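Local coordinates for methanogen homoaconitase large subunit (Methanocaldococcus jannaschii, PDB 4KP2), which forms, with its small subunit, a [4Fe-4S] hydro-lyase that reversibly dehydrates (R)-homocitrate to cis-homoaconitate and hydrates this to homoisocitrate, at residues Met22-Val25 with Glu26-Ser30; Glu101-Arg105 with Phe106-Asn110. All coordinates share one frame; numbering follows the deposited sequence.

Interaction 1: Met22-Val25 with Glu26-Ser30; sequences MTLV and EKILS
Thr-23 and Glu-26 form a capping box at the start of helix 24-33. Thr-23 OG1, placed between its backbone N and carbonyl carbon (chi1 65°), accepts from Glu-26 N at 3.2 Å, on a fairly straight bond. In return, Glu-26 OE1 takes a weak bond from Thr-23 N at 3.3 Å. Threonine suits an N-cap because its short hydroxyl can stand in for the missing helical carbonyl, while glutamate three residues on is long enough to reach back to Thr-23 N. One turn later, Glu-26 O is gripped from opposite faces of its plane by Ser-30 N and Ser-30 OG. Extended Met-22 passes obliquely across the Glu-26 and Lys-27 side chains, SD 3.6 Å from Lys-27 CG and CE ending at Ser-30 OG. With an alanine here, the Lys-27 stem and Ser-30 hydroxyl would probably lose the apolar cover of SD and CE. On the inner side, Val-25 CG1 lies beside Leu-29 CD1 at 3.8 Å, and Leu-24 CG meets Ile-28 CD1 at 3.9 Å. Outside the helix, Glu-26 OE2 bonds to Ala-39 N and Lys-27 NZ to Thr-272 O. The apolar side chains press on strands 167-180 and 208-213 and on Phe-150 of strand 150-153.

Interaction 2: Glu101-Arg105 with Phe106-Asn110; sequences EFVKR and FGIKN
The ring of Phe-106 carries the stem of Arg-105 on one face: CG of Arg-105 stands 3.8 Å from the Phe-106 ring centroid, almost directly over it, in a CH-pi contact. The Arg-105 chain bends at chi2 (64°), and its guanidinium plane lies within 13° of the ring plane, but Arg-105 CZ is 5.1 Å from the centroid of Phe-106, so any cation-pi attraction is weak at most. At the edge of the same ring, near its plane, Phe-106 CD2 comes 3.2 Å from Phe-102 O. The Phe-102 ring is turned obliquely to that of Phe-106, with planes at 50°, and Phe-102 CD1 touches Phe-106 CD2 at 3.5 Å. Farther round the Phe-102 ring, CE2 meets Ile-108 CG1 at 3.8 Å. Val-103 CG1 lies an equal 3.8 Å from Ile-108 CB, so the branched isoleucine touches both Phe-102 and Val-103, crossing the valine at about a right angle.

The backbone brings these side chains together. Phe-106 N makes a nearly straight bond to Phe-102 O, four residues back. Gly-107 then takes positive phi, which favours glycine, the chain turns out of the helix, and Ile-108 N donates to a lone pair of Val-103 O, five residues earlier, at 3.1 Å.

Helix 90-106 thus ends against helix 57-67, where Phe-102 meets Tyr-61 edge-to-face and Phe-106 rests on Leu-64. Val-103 and Ile-108 pack on strand 77-80, the neighbour of strand 111-112 to which the chain leads.

In the fold
Interaction 1 precedes interaction 2 along the chain, and their centres are 33 Å apart, with about 20 Å between nearest atoms. One is the start of helix 24-33, the other the end of helix 90-106. Both adjoin the parallel sheet ordered 111-112, 77-80, 49-53, 133-136, 150-153, but at different sides: residues 22-30 touch edge strand 150-153, whereas residues 101-110 pack on strand 77-80 and lead into the other edge strand, 111-112. Interaction 1 also meets the mixed sheet through strands 167-180 and 208-213, so its helix contacts both sheets. Neither lies at the predicted cluster cysteines; one shapes the start of a helix touching two sheets, the other the turn from a helix into an edge strand.

Interaction 1: Met22-Val25 with Glu26-Ser30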
loop_
_atom_site.group_PDB
_atom_site.type_symbol
_atom_site.label_atom_id
_atom_site.label_comp_id
_atom_site.label_asym_id
_atom_site.label_seq_id
_atom_site.Cartn_x
_atom_site.Cartn_y
_atom_site.Cartn_z
ATOM N N MET A 22 -32.006 34.181 -9.523
ATOM C CA MET A 22 -32.072 32.865 -8.905
ATOM C C MET A 22 -30.777 32.099 -9.148
ATOM O O MET A 22 -30.455 31.750 -10.284
ATOM C CB MET A 22 -33.265 32.081 -9.453
ATOM C CG MET A 22 -33.708 30.926 -8.574
ATOM S SD MET A 22 -35.206 30.142 -9.196
ATOM C CE MET A 22 -35.561 28.997 -7.867
ATOM N N THR A 23 -30.038 31.846 -8.073
ATOM C CA THR A 23 -28.756 31.159 -8.165
ATOM C C THR A 23 -28.935 29.699 -8.561
ATOM O O THR A 23 -30.054 29.184 -8.588
ATOM C CB THR A 23 -27.984 31.231 -6.837
ATOM O OG1 THR A 23 -28.702 30.515 -5.824
ATOM C CG2 THR A 23 -27.812 32.679 -6.401
ATOM N N LEU A 24 -27.824 29.041 -8.869
ATOM C CA LEU A 24 -27.847 27.638 -9.262
ATOM C C LEU A 24 -28.344 26.762 -8.119
ATOM O O LEU A 24 -29.175 25.877 -8.321
ATOM C CB LEU A 24 -26.457 27.186 -9.709
ATOM C CG LEU A 24 -26.332 25.738 -10.187
ATOM C CD1 LEU A 24 -27.327 25.455 -11.300
ATOM C CD2 LEU A 24 -24.915 25.465 -10.653
ATOM N N VAL A 25 -27.830 27.017 -6.921
ATOM C CA VAL A 25 -28.245 26.286 -5.729
ATOM C C VAL A 25 -29.744 26.439 -5.483
ATOM O O VAL A 25 -30.439 25.460 -5.207
ATOM C CB VAL A 25 -27.462 26.753 -4.486
ATOM C CG1 VAL A 25 -28.107 26.227 -3.214
ATOM C CG2 VAL A 25 -26.011 26.311 -4.582
ATOM N N GLU A 26 -30.237 27.668 -5.598
ATOM C CA GLU A 26 -31.657 27.944 -5.418
ATOM C C GLU A 26 -32.511 27.201 -6.441
ATOM O O GLU A 26 -33.606 26.739 -6.125
ATOM C CB GLU A 26 -31.932 29.447 -5.497
ATOM C CG GLU A 26 -31.497 30.222 -4.267
ATOM C CD GLU A 26 -31.770 31.707 -4.391
ATOM O OE1 GLU A 26 -32.107 32.158 -5.506
ATOM O OE2 GLU A 26 -31.650 32.421 -3.374
ATOM N N LYS A 27 -32.006 27.088 -7.665
ATOM C CA LYS A 27 -32.725 26.380 -8.718
ATOM C C LYS A 27 -32.708 24.871 -8.504
ATOM O O LYS A 27 -33.689 24.186 -8.793
ATOM C CB LYS A 27 -32.154 26.722 -10.095
ATOM C CG LYS A 27 -32.562 28.088 -10.611
ATOM C CD LYS A 27 -32.235 28.235 -12.086
ATOM C CE LYS A 27 -32.803 29.528 -12.645
ATOM N NZ LYS A 27 -32.595 29.636 -14.113
ATOM N N ILE A 28 -31.592 24.358 -7.998
ATOM C CA ILE A 28 -31.457 22.930 -7.734
ATOM C C ILE A 28 -32.379 22.493 -6.598
ATOM O O ILE A 28 -33.062 21.473 -6.695
ATOM C CB ILE A 28 -30.002 22.553 -7.391
ATOM C CG1 ILE A 28 -29.095 22.759 -8.604
ATOM C CG2 ILE A 28 -29.916 21.109 -6.928
ATOM C CD1 ILE A 28 -27.622 22.571 -8.304
ATOM N N LEU A 29 -32.400 23.279 -5.527
ATOM C CA LEU A 29 -33.194 22.949 -4.349
ATOM C C LEU A 29 -34.690 23.127 -4.589
ATOM O O LEU A 29 -35.505 22.393 -4.030
ATOM C CB LEU A 29 -32.746 23.791 -3.152
ATOM C CG LEU A 29 -31.314 23.559 -2.667
ATOM C CD1 LEU A 29 -31.002 24.459 -1.486
ATOM C CD2 LEU A 29 -31.112 22.100 -2.298
ATOM N N SER A 30 -35.048 24.100 -5.422
ATOM C CA SER A 30 -36.453 24.378 -5.703
ATOM C C SER A 30 -37.118 23.249 -6.484
ATOM O O SER A 30 -38.226 22.826 -6.154
ATOM C CB SER A 30 -36.604 25.700 -6.456
ATOM O OG SER A 30 -36.233 26.792 -5.633
#

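Interaction 2: Glu101-Arg105 with Phe106-Asn110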
loop_
_atom_site.group_PDB
_atom_site.type_symbol
_atom_site.label_atom_id
_atom_site.label_comp_id
_atom_site.label_asym_id
_atom_site.label_seq_id
_atom_site.Cartn_x
_atom_site.Cartn_y
_atom_site.Cartn_z
ATOM N N GLU A 101 -21.432 -5.311 8.922
ATOM C CA GLU A 101 -22.703 -5.678 9.536
ATOM C C GLU A 101 -23.824 -4.832 8.951
ATOM O O GLU A 101 -24.877 -5.349 8.580
ATOM C CB GLU A 101 -22.652 -5.480 11.051
ATOM C CG GLU A 101 -21.630 -6.345 11.765
ATOM C CD GLU A 101 -21.702 -6.198 13.273
ATOM O OE1 GLU A 101 -22.716 -5.664 13.771
ATOM O OE2 GLU A 101 -20.746 -6.614 13.959
ATOM N N PHE A 102 -23.578 -3.527 8.874
ATOM C CA PHE A 102 -24.535 -2.574 8.327
ATOM C C PHE A 102 -24.939 -2.946 6.903
ATOM O O PHE A 102 -26.124 -2.961 6.568
ATOM C CB PHE A 102 -23.938 -1.165 8.354
ATOM C CG PHE A 102 -24.793 -0.127 7.689
ATOM C CD1 PHE A 102 -25.857 0.447 8.363
ATOM C CD2 PHE A 102 -24.526 0.284 6.392
ATOM C CE1 PHE A 102 -26.645 1.404 7.757
ATOM C CE2 PHE A 102 -25.312 1.241 5.779
ATOM C CZ PHE A 102 -26.372 1.802 6.462
ATOM N N VAL A 103 -23.946 -3.248 6.076
ATOM C CA VAL A 103 -24.183 -3.625 4.688
ATOM C C VAL A 103 -24.925 -4.955 4.600
ATOM O O VAL A 103 -25.851 -5.111 3.803
ATOM C CB VAL A 103 -22.861 -3.720 3.901
ATOM C CG1 VAL A 103 -23.115 -4.194 2.478
ATOM C CG2 VAL A 103 -22.152 -2.377 3.898
ATOM N N LYS A 104 -24.516 -5.909 5.430
ATOM C CA LYS A 104 -25.123 -7.234 5.434
ATOM C C LYS A 104 -26.560 -7.179 5.942
ATOM O O LYS A 104 -27.449 -7.830 5.393
ATOM C CB LYS A 104 -24.305 -8.188 6.303
ATOM C CG LYS A 104 -24.492 -9.654 5.961
ATOM C CD LYS A 104 -23.858 -10.003 4.619
ATOM C CE LYS A 104 -22.344 -10.176 4.727
ATOM N NZ LYS A 104 -21.595 -8.890 4.814
ATOM N N ARG A 105 -26.777 -6.394 6.992
ATOM C CA ARG A 105 -28.094 -6.280 7.612
ATOM C C ARG A 105 -29.119 -5.618 6.696
ATOM O O ARG A 105 -30.183 -6.179 6.435
ATOM C CB ARG A 105 -28.000 -5.504 8.929
ATOM C CG ARG A 105 -29.341 -5.074 9.499
ATOM C CD ARG A 105 -30.194 -6.273 9.876
ATOM N NE ARG A 105 -31.570 -5.891 10.176
ATOM C CZ ARG A 105 -32.531 -5.790 9.264
ATOM N NH1 ARG A 105 -32.267 -6.042 7.989
ATOM N NH2 ARG A 105 -33.758 -5.435 9.623
ATOM N N PHE A 106 -28.794 -4.425 6.212
ATOM C CA PHE A 106 -29.748 -3.632 5.444
ATOM C C PHE A 106 -29.660 -3.881 3.941
ATOM O O PHE A 106 -30.348 -3.226 3.157
ATOM C CB PHE A 106 -29.574 -2.146 5.754
ATOM C CG PHE A 106 -29.758 -1.808 7.207
ATOM C CD1 PHE A 106 -31.026 -1.653 7.738
ATOM C CD2 PHE A 106 -28.663 -1.646 8.039
ATOM C CE1 PHE A 106 -31.199 -1.342 9.075
ATOM C CE2 PHE A 106 -28.829 -1.335 9.375
ATOM C CZ PHE A 106 -30.100 -1.184 9.893
ATOM N N GLY A 107 -28.814 -4.828 3.546
ATOM C CA GLY A 107 -28.702 -5.227 2.155
ATOM C C GLY A 107 -28.228 -4.126 1.225
ATOM O O GLY A 107 -28.791 -3.923 0.149
ATOM N N ILE A 108 -27.187 -3.413 1.641
ATOM C CA ILE A 108 -26.624 -2.347 0.824
ATOM C C ILE A 108 -25.894 -2.934 -0.378
ATOM O O ILE A 108 -24.729 -3.320 -0.282
ATOM C CB ILE A 108 -25.649 -1.473 1.630
ATOM C CG1 ILE A 108 -26.309 -0.999 2.924
ATOM C CG2 ILE A 108 -25.185 -0.286 0.801
ATOM C CD1 ILE A 108 -27.541 -0.151 2.705
ATOM N N LYS A 109 -26.590 -3.008 -1.508
ATOM C CA LYS A 109 -26.012 -3.564 -2.726
ATOM C C LYS A 109 -24.912 -2.667 -3.278
ATOM O O LYS A 109 -23.945 -3.146 -3.870
ATOM C CB LYS A 109 -27.093 -3.788 -3.783
ATOM C CG LYS A 109 -28.128 -4.828 -3.391
ATOM C CD LYS A 109 -29.123 -5.065 -4.512
ATOM C CE LYS A 109 -30.146 -6.118 -4.124
ATOM N NZ LYS A 109 -31.112 -6.367 -5.226
ATOM N N ASN A 110 -25.065 -1.363 -3.077
ATOM C CA ASN A 110 -24.067 -0.400 -3.521
ATOM C C ASN A 110 -22.889 -0.321 -2.559
ATOM O O ASN A 110 -22.552 0.756 -2.068
ATOM C CB ASN A 110 -24.693 0.984 -3.686
ATOM C CG ASN A 110 -25.866 0.983 -4.641
ATOM O OD1 ASN A 110 -25.917 0.190 -5.581
ATOM N ND2 ASN A 110 -26.820 1.874 -4.404
#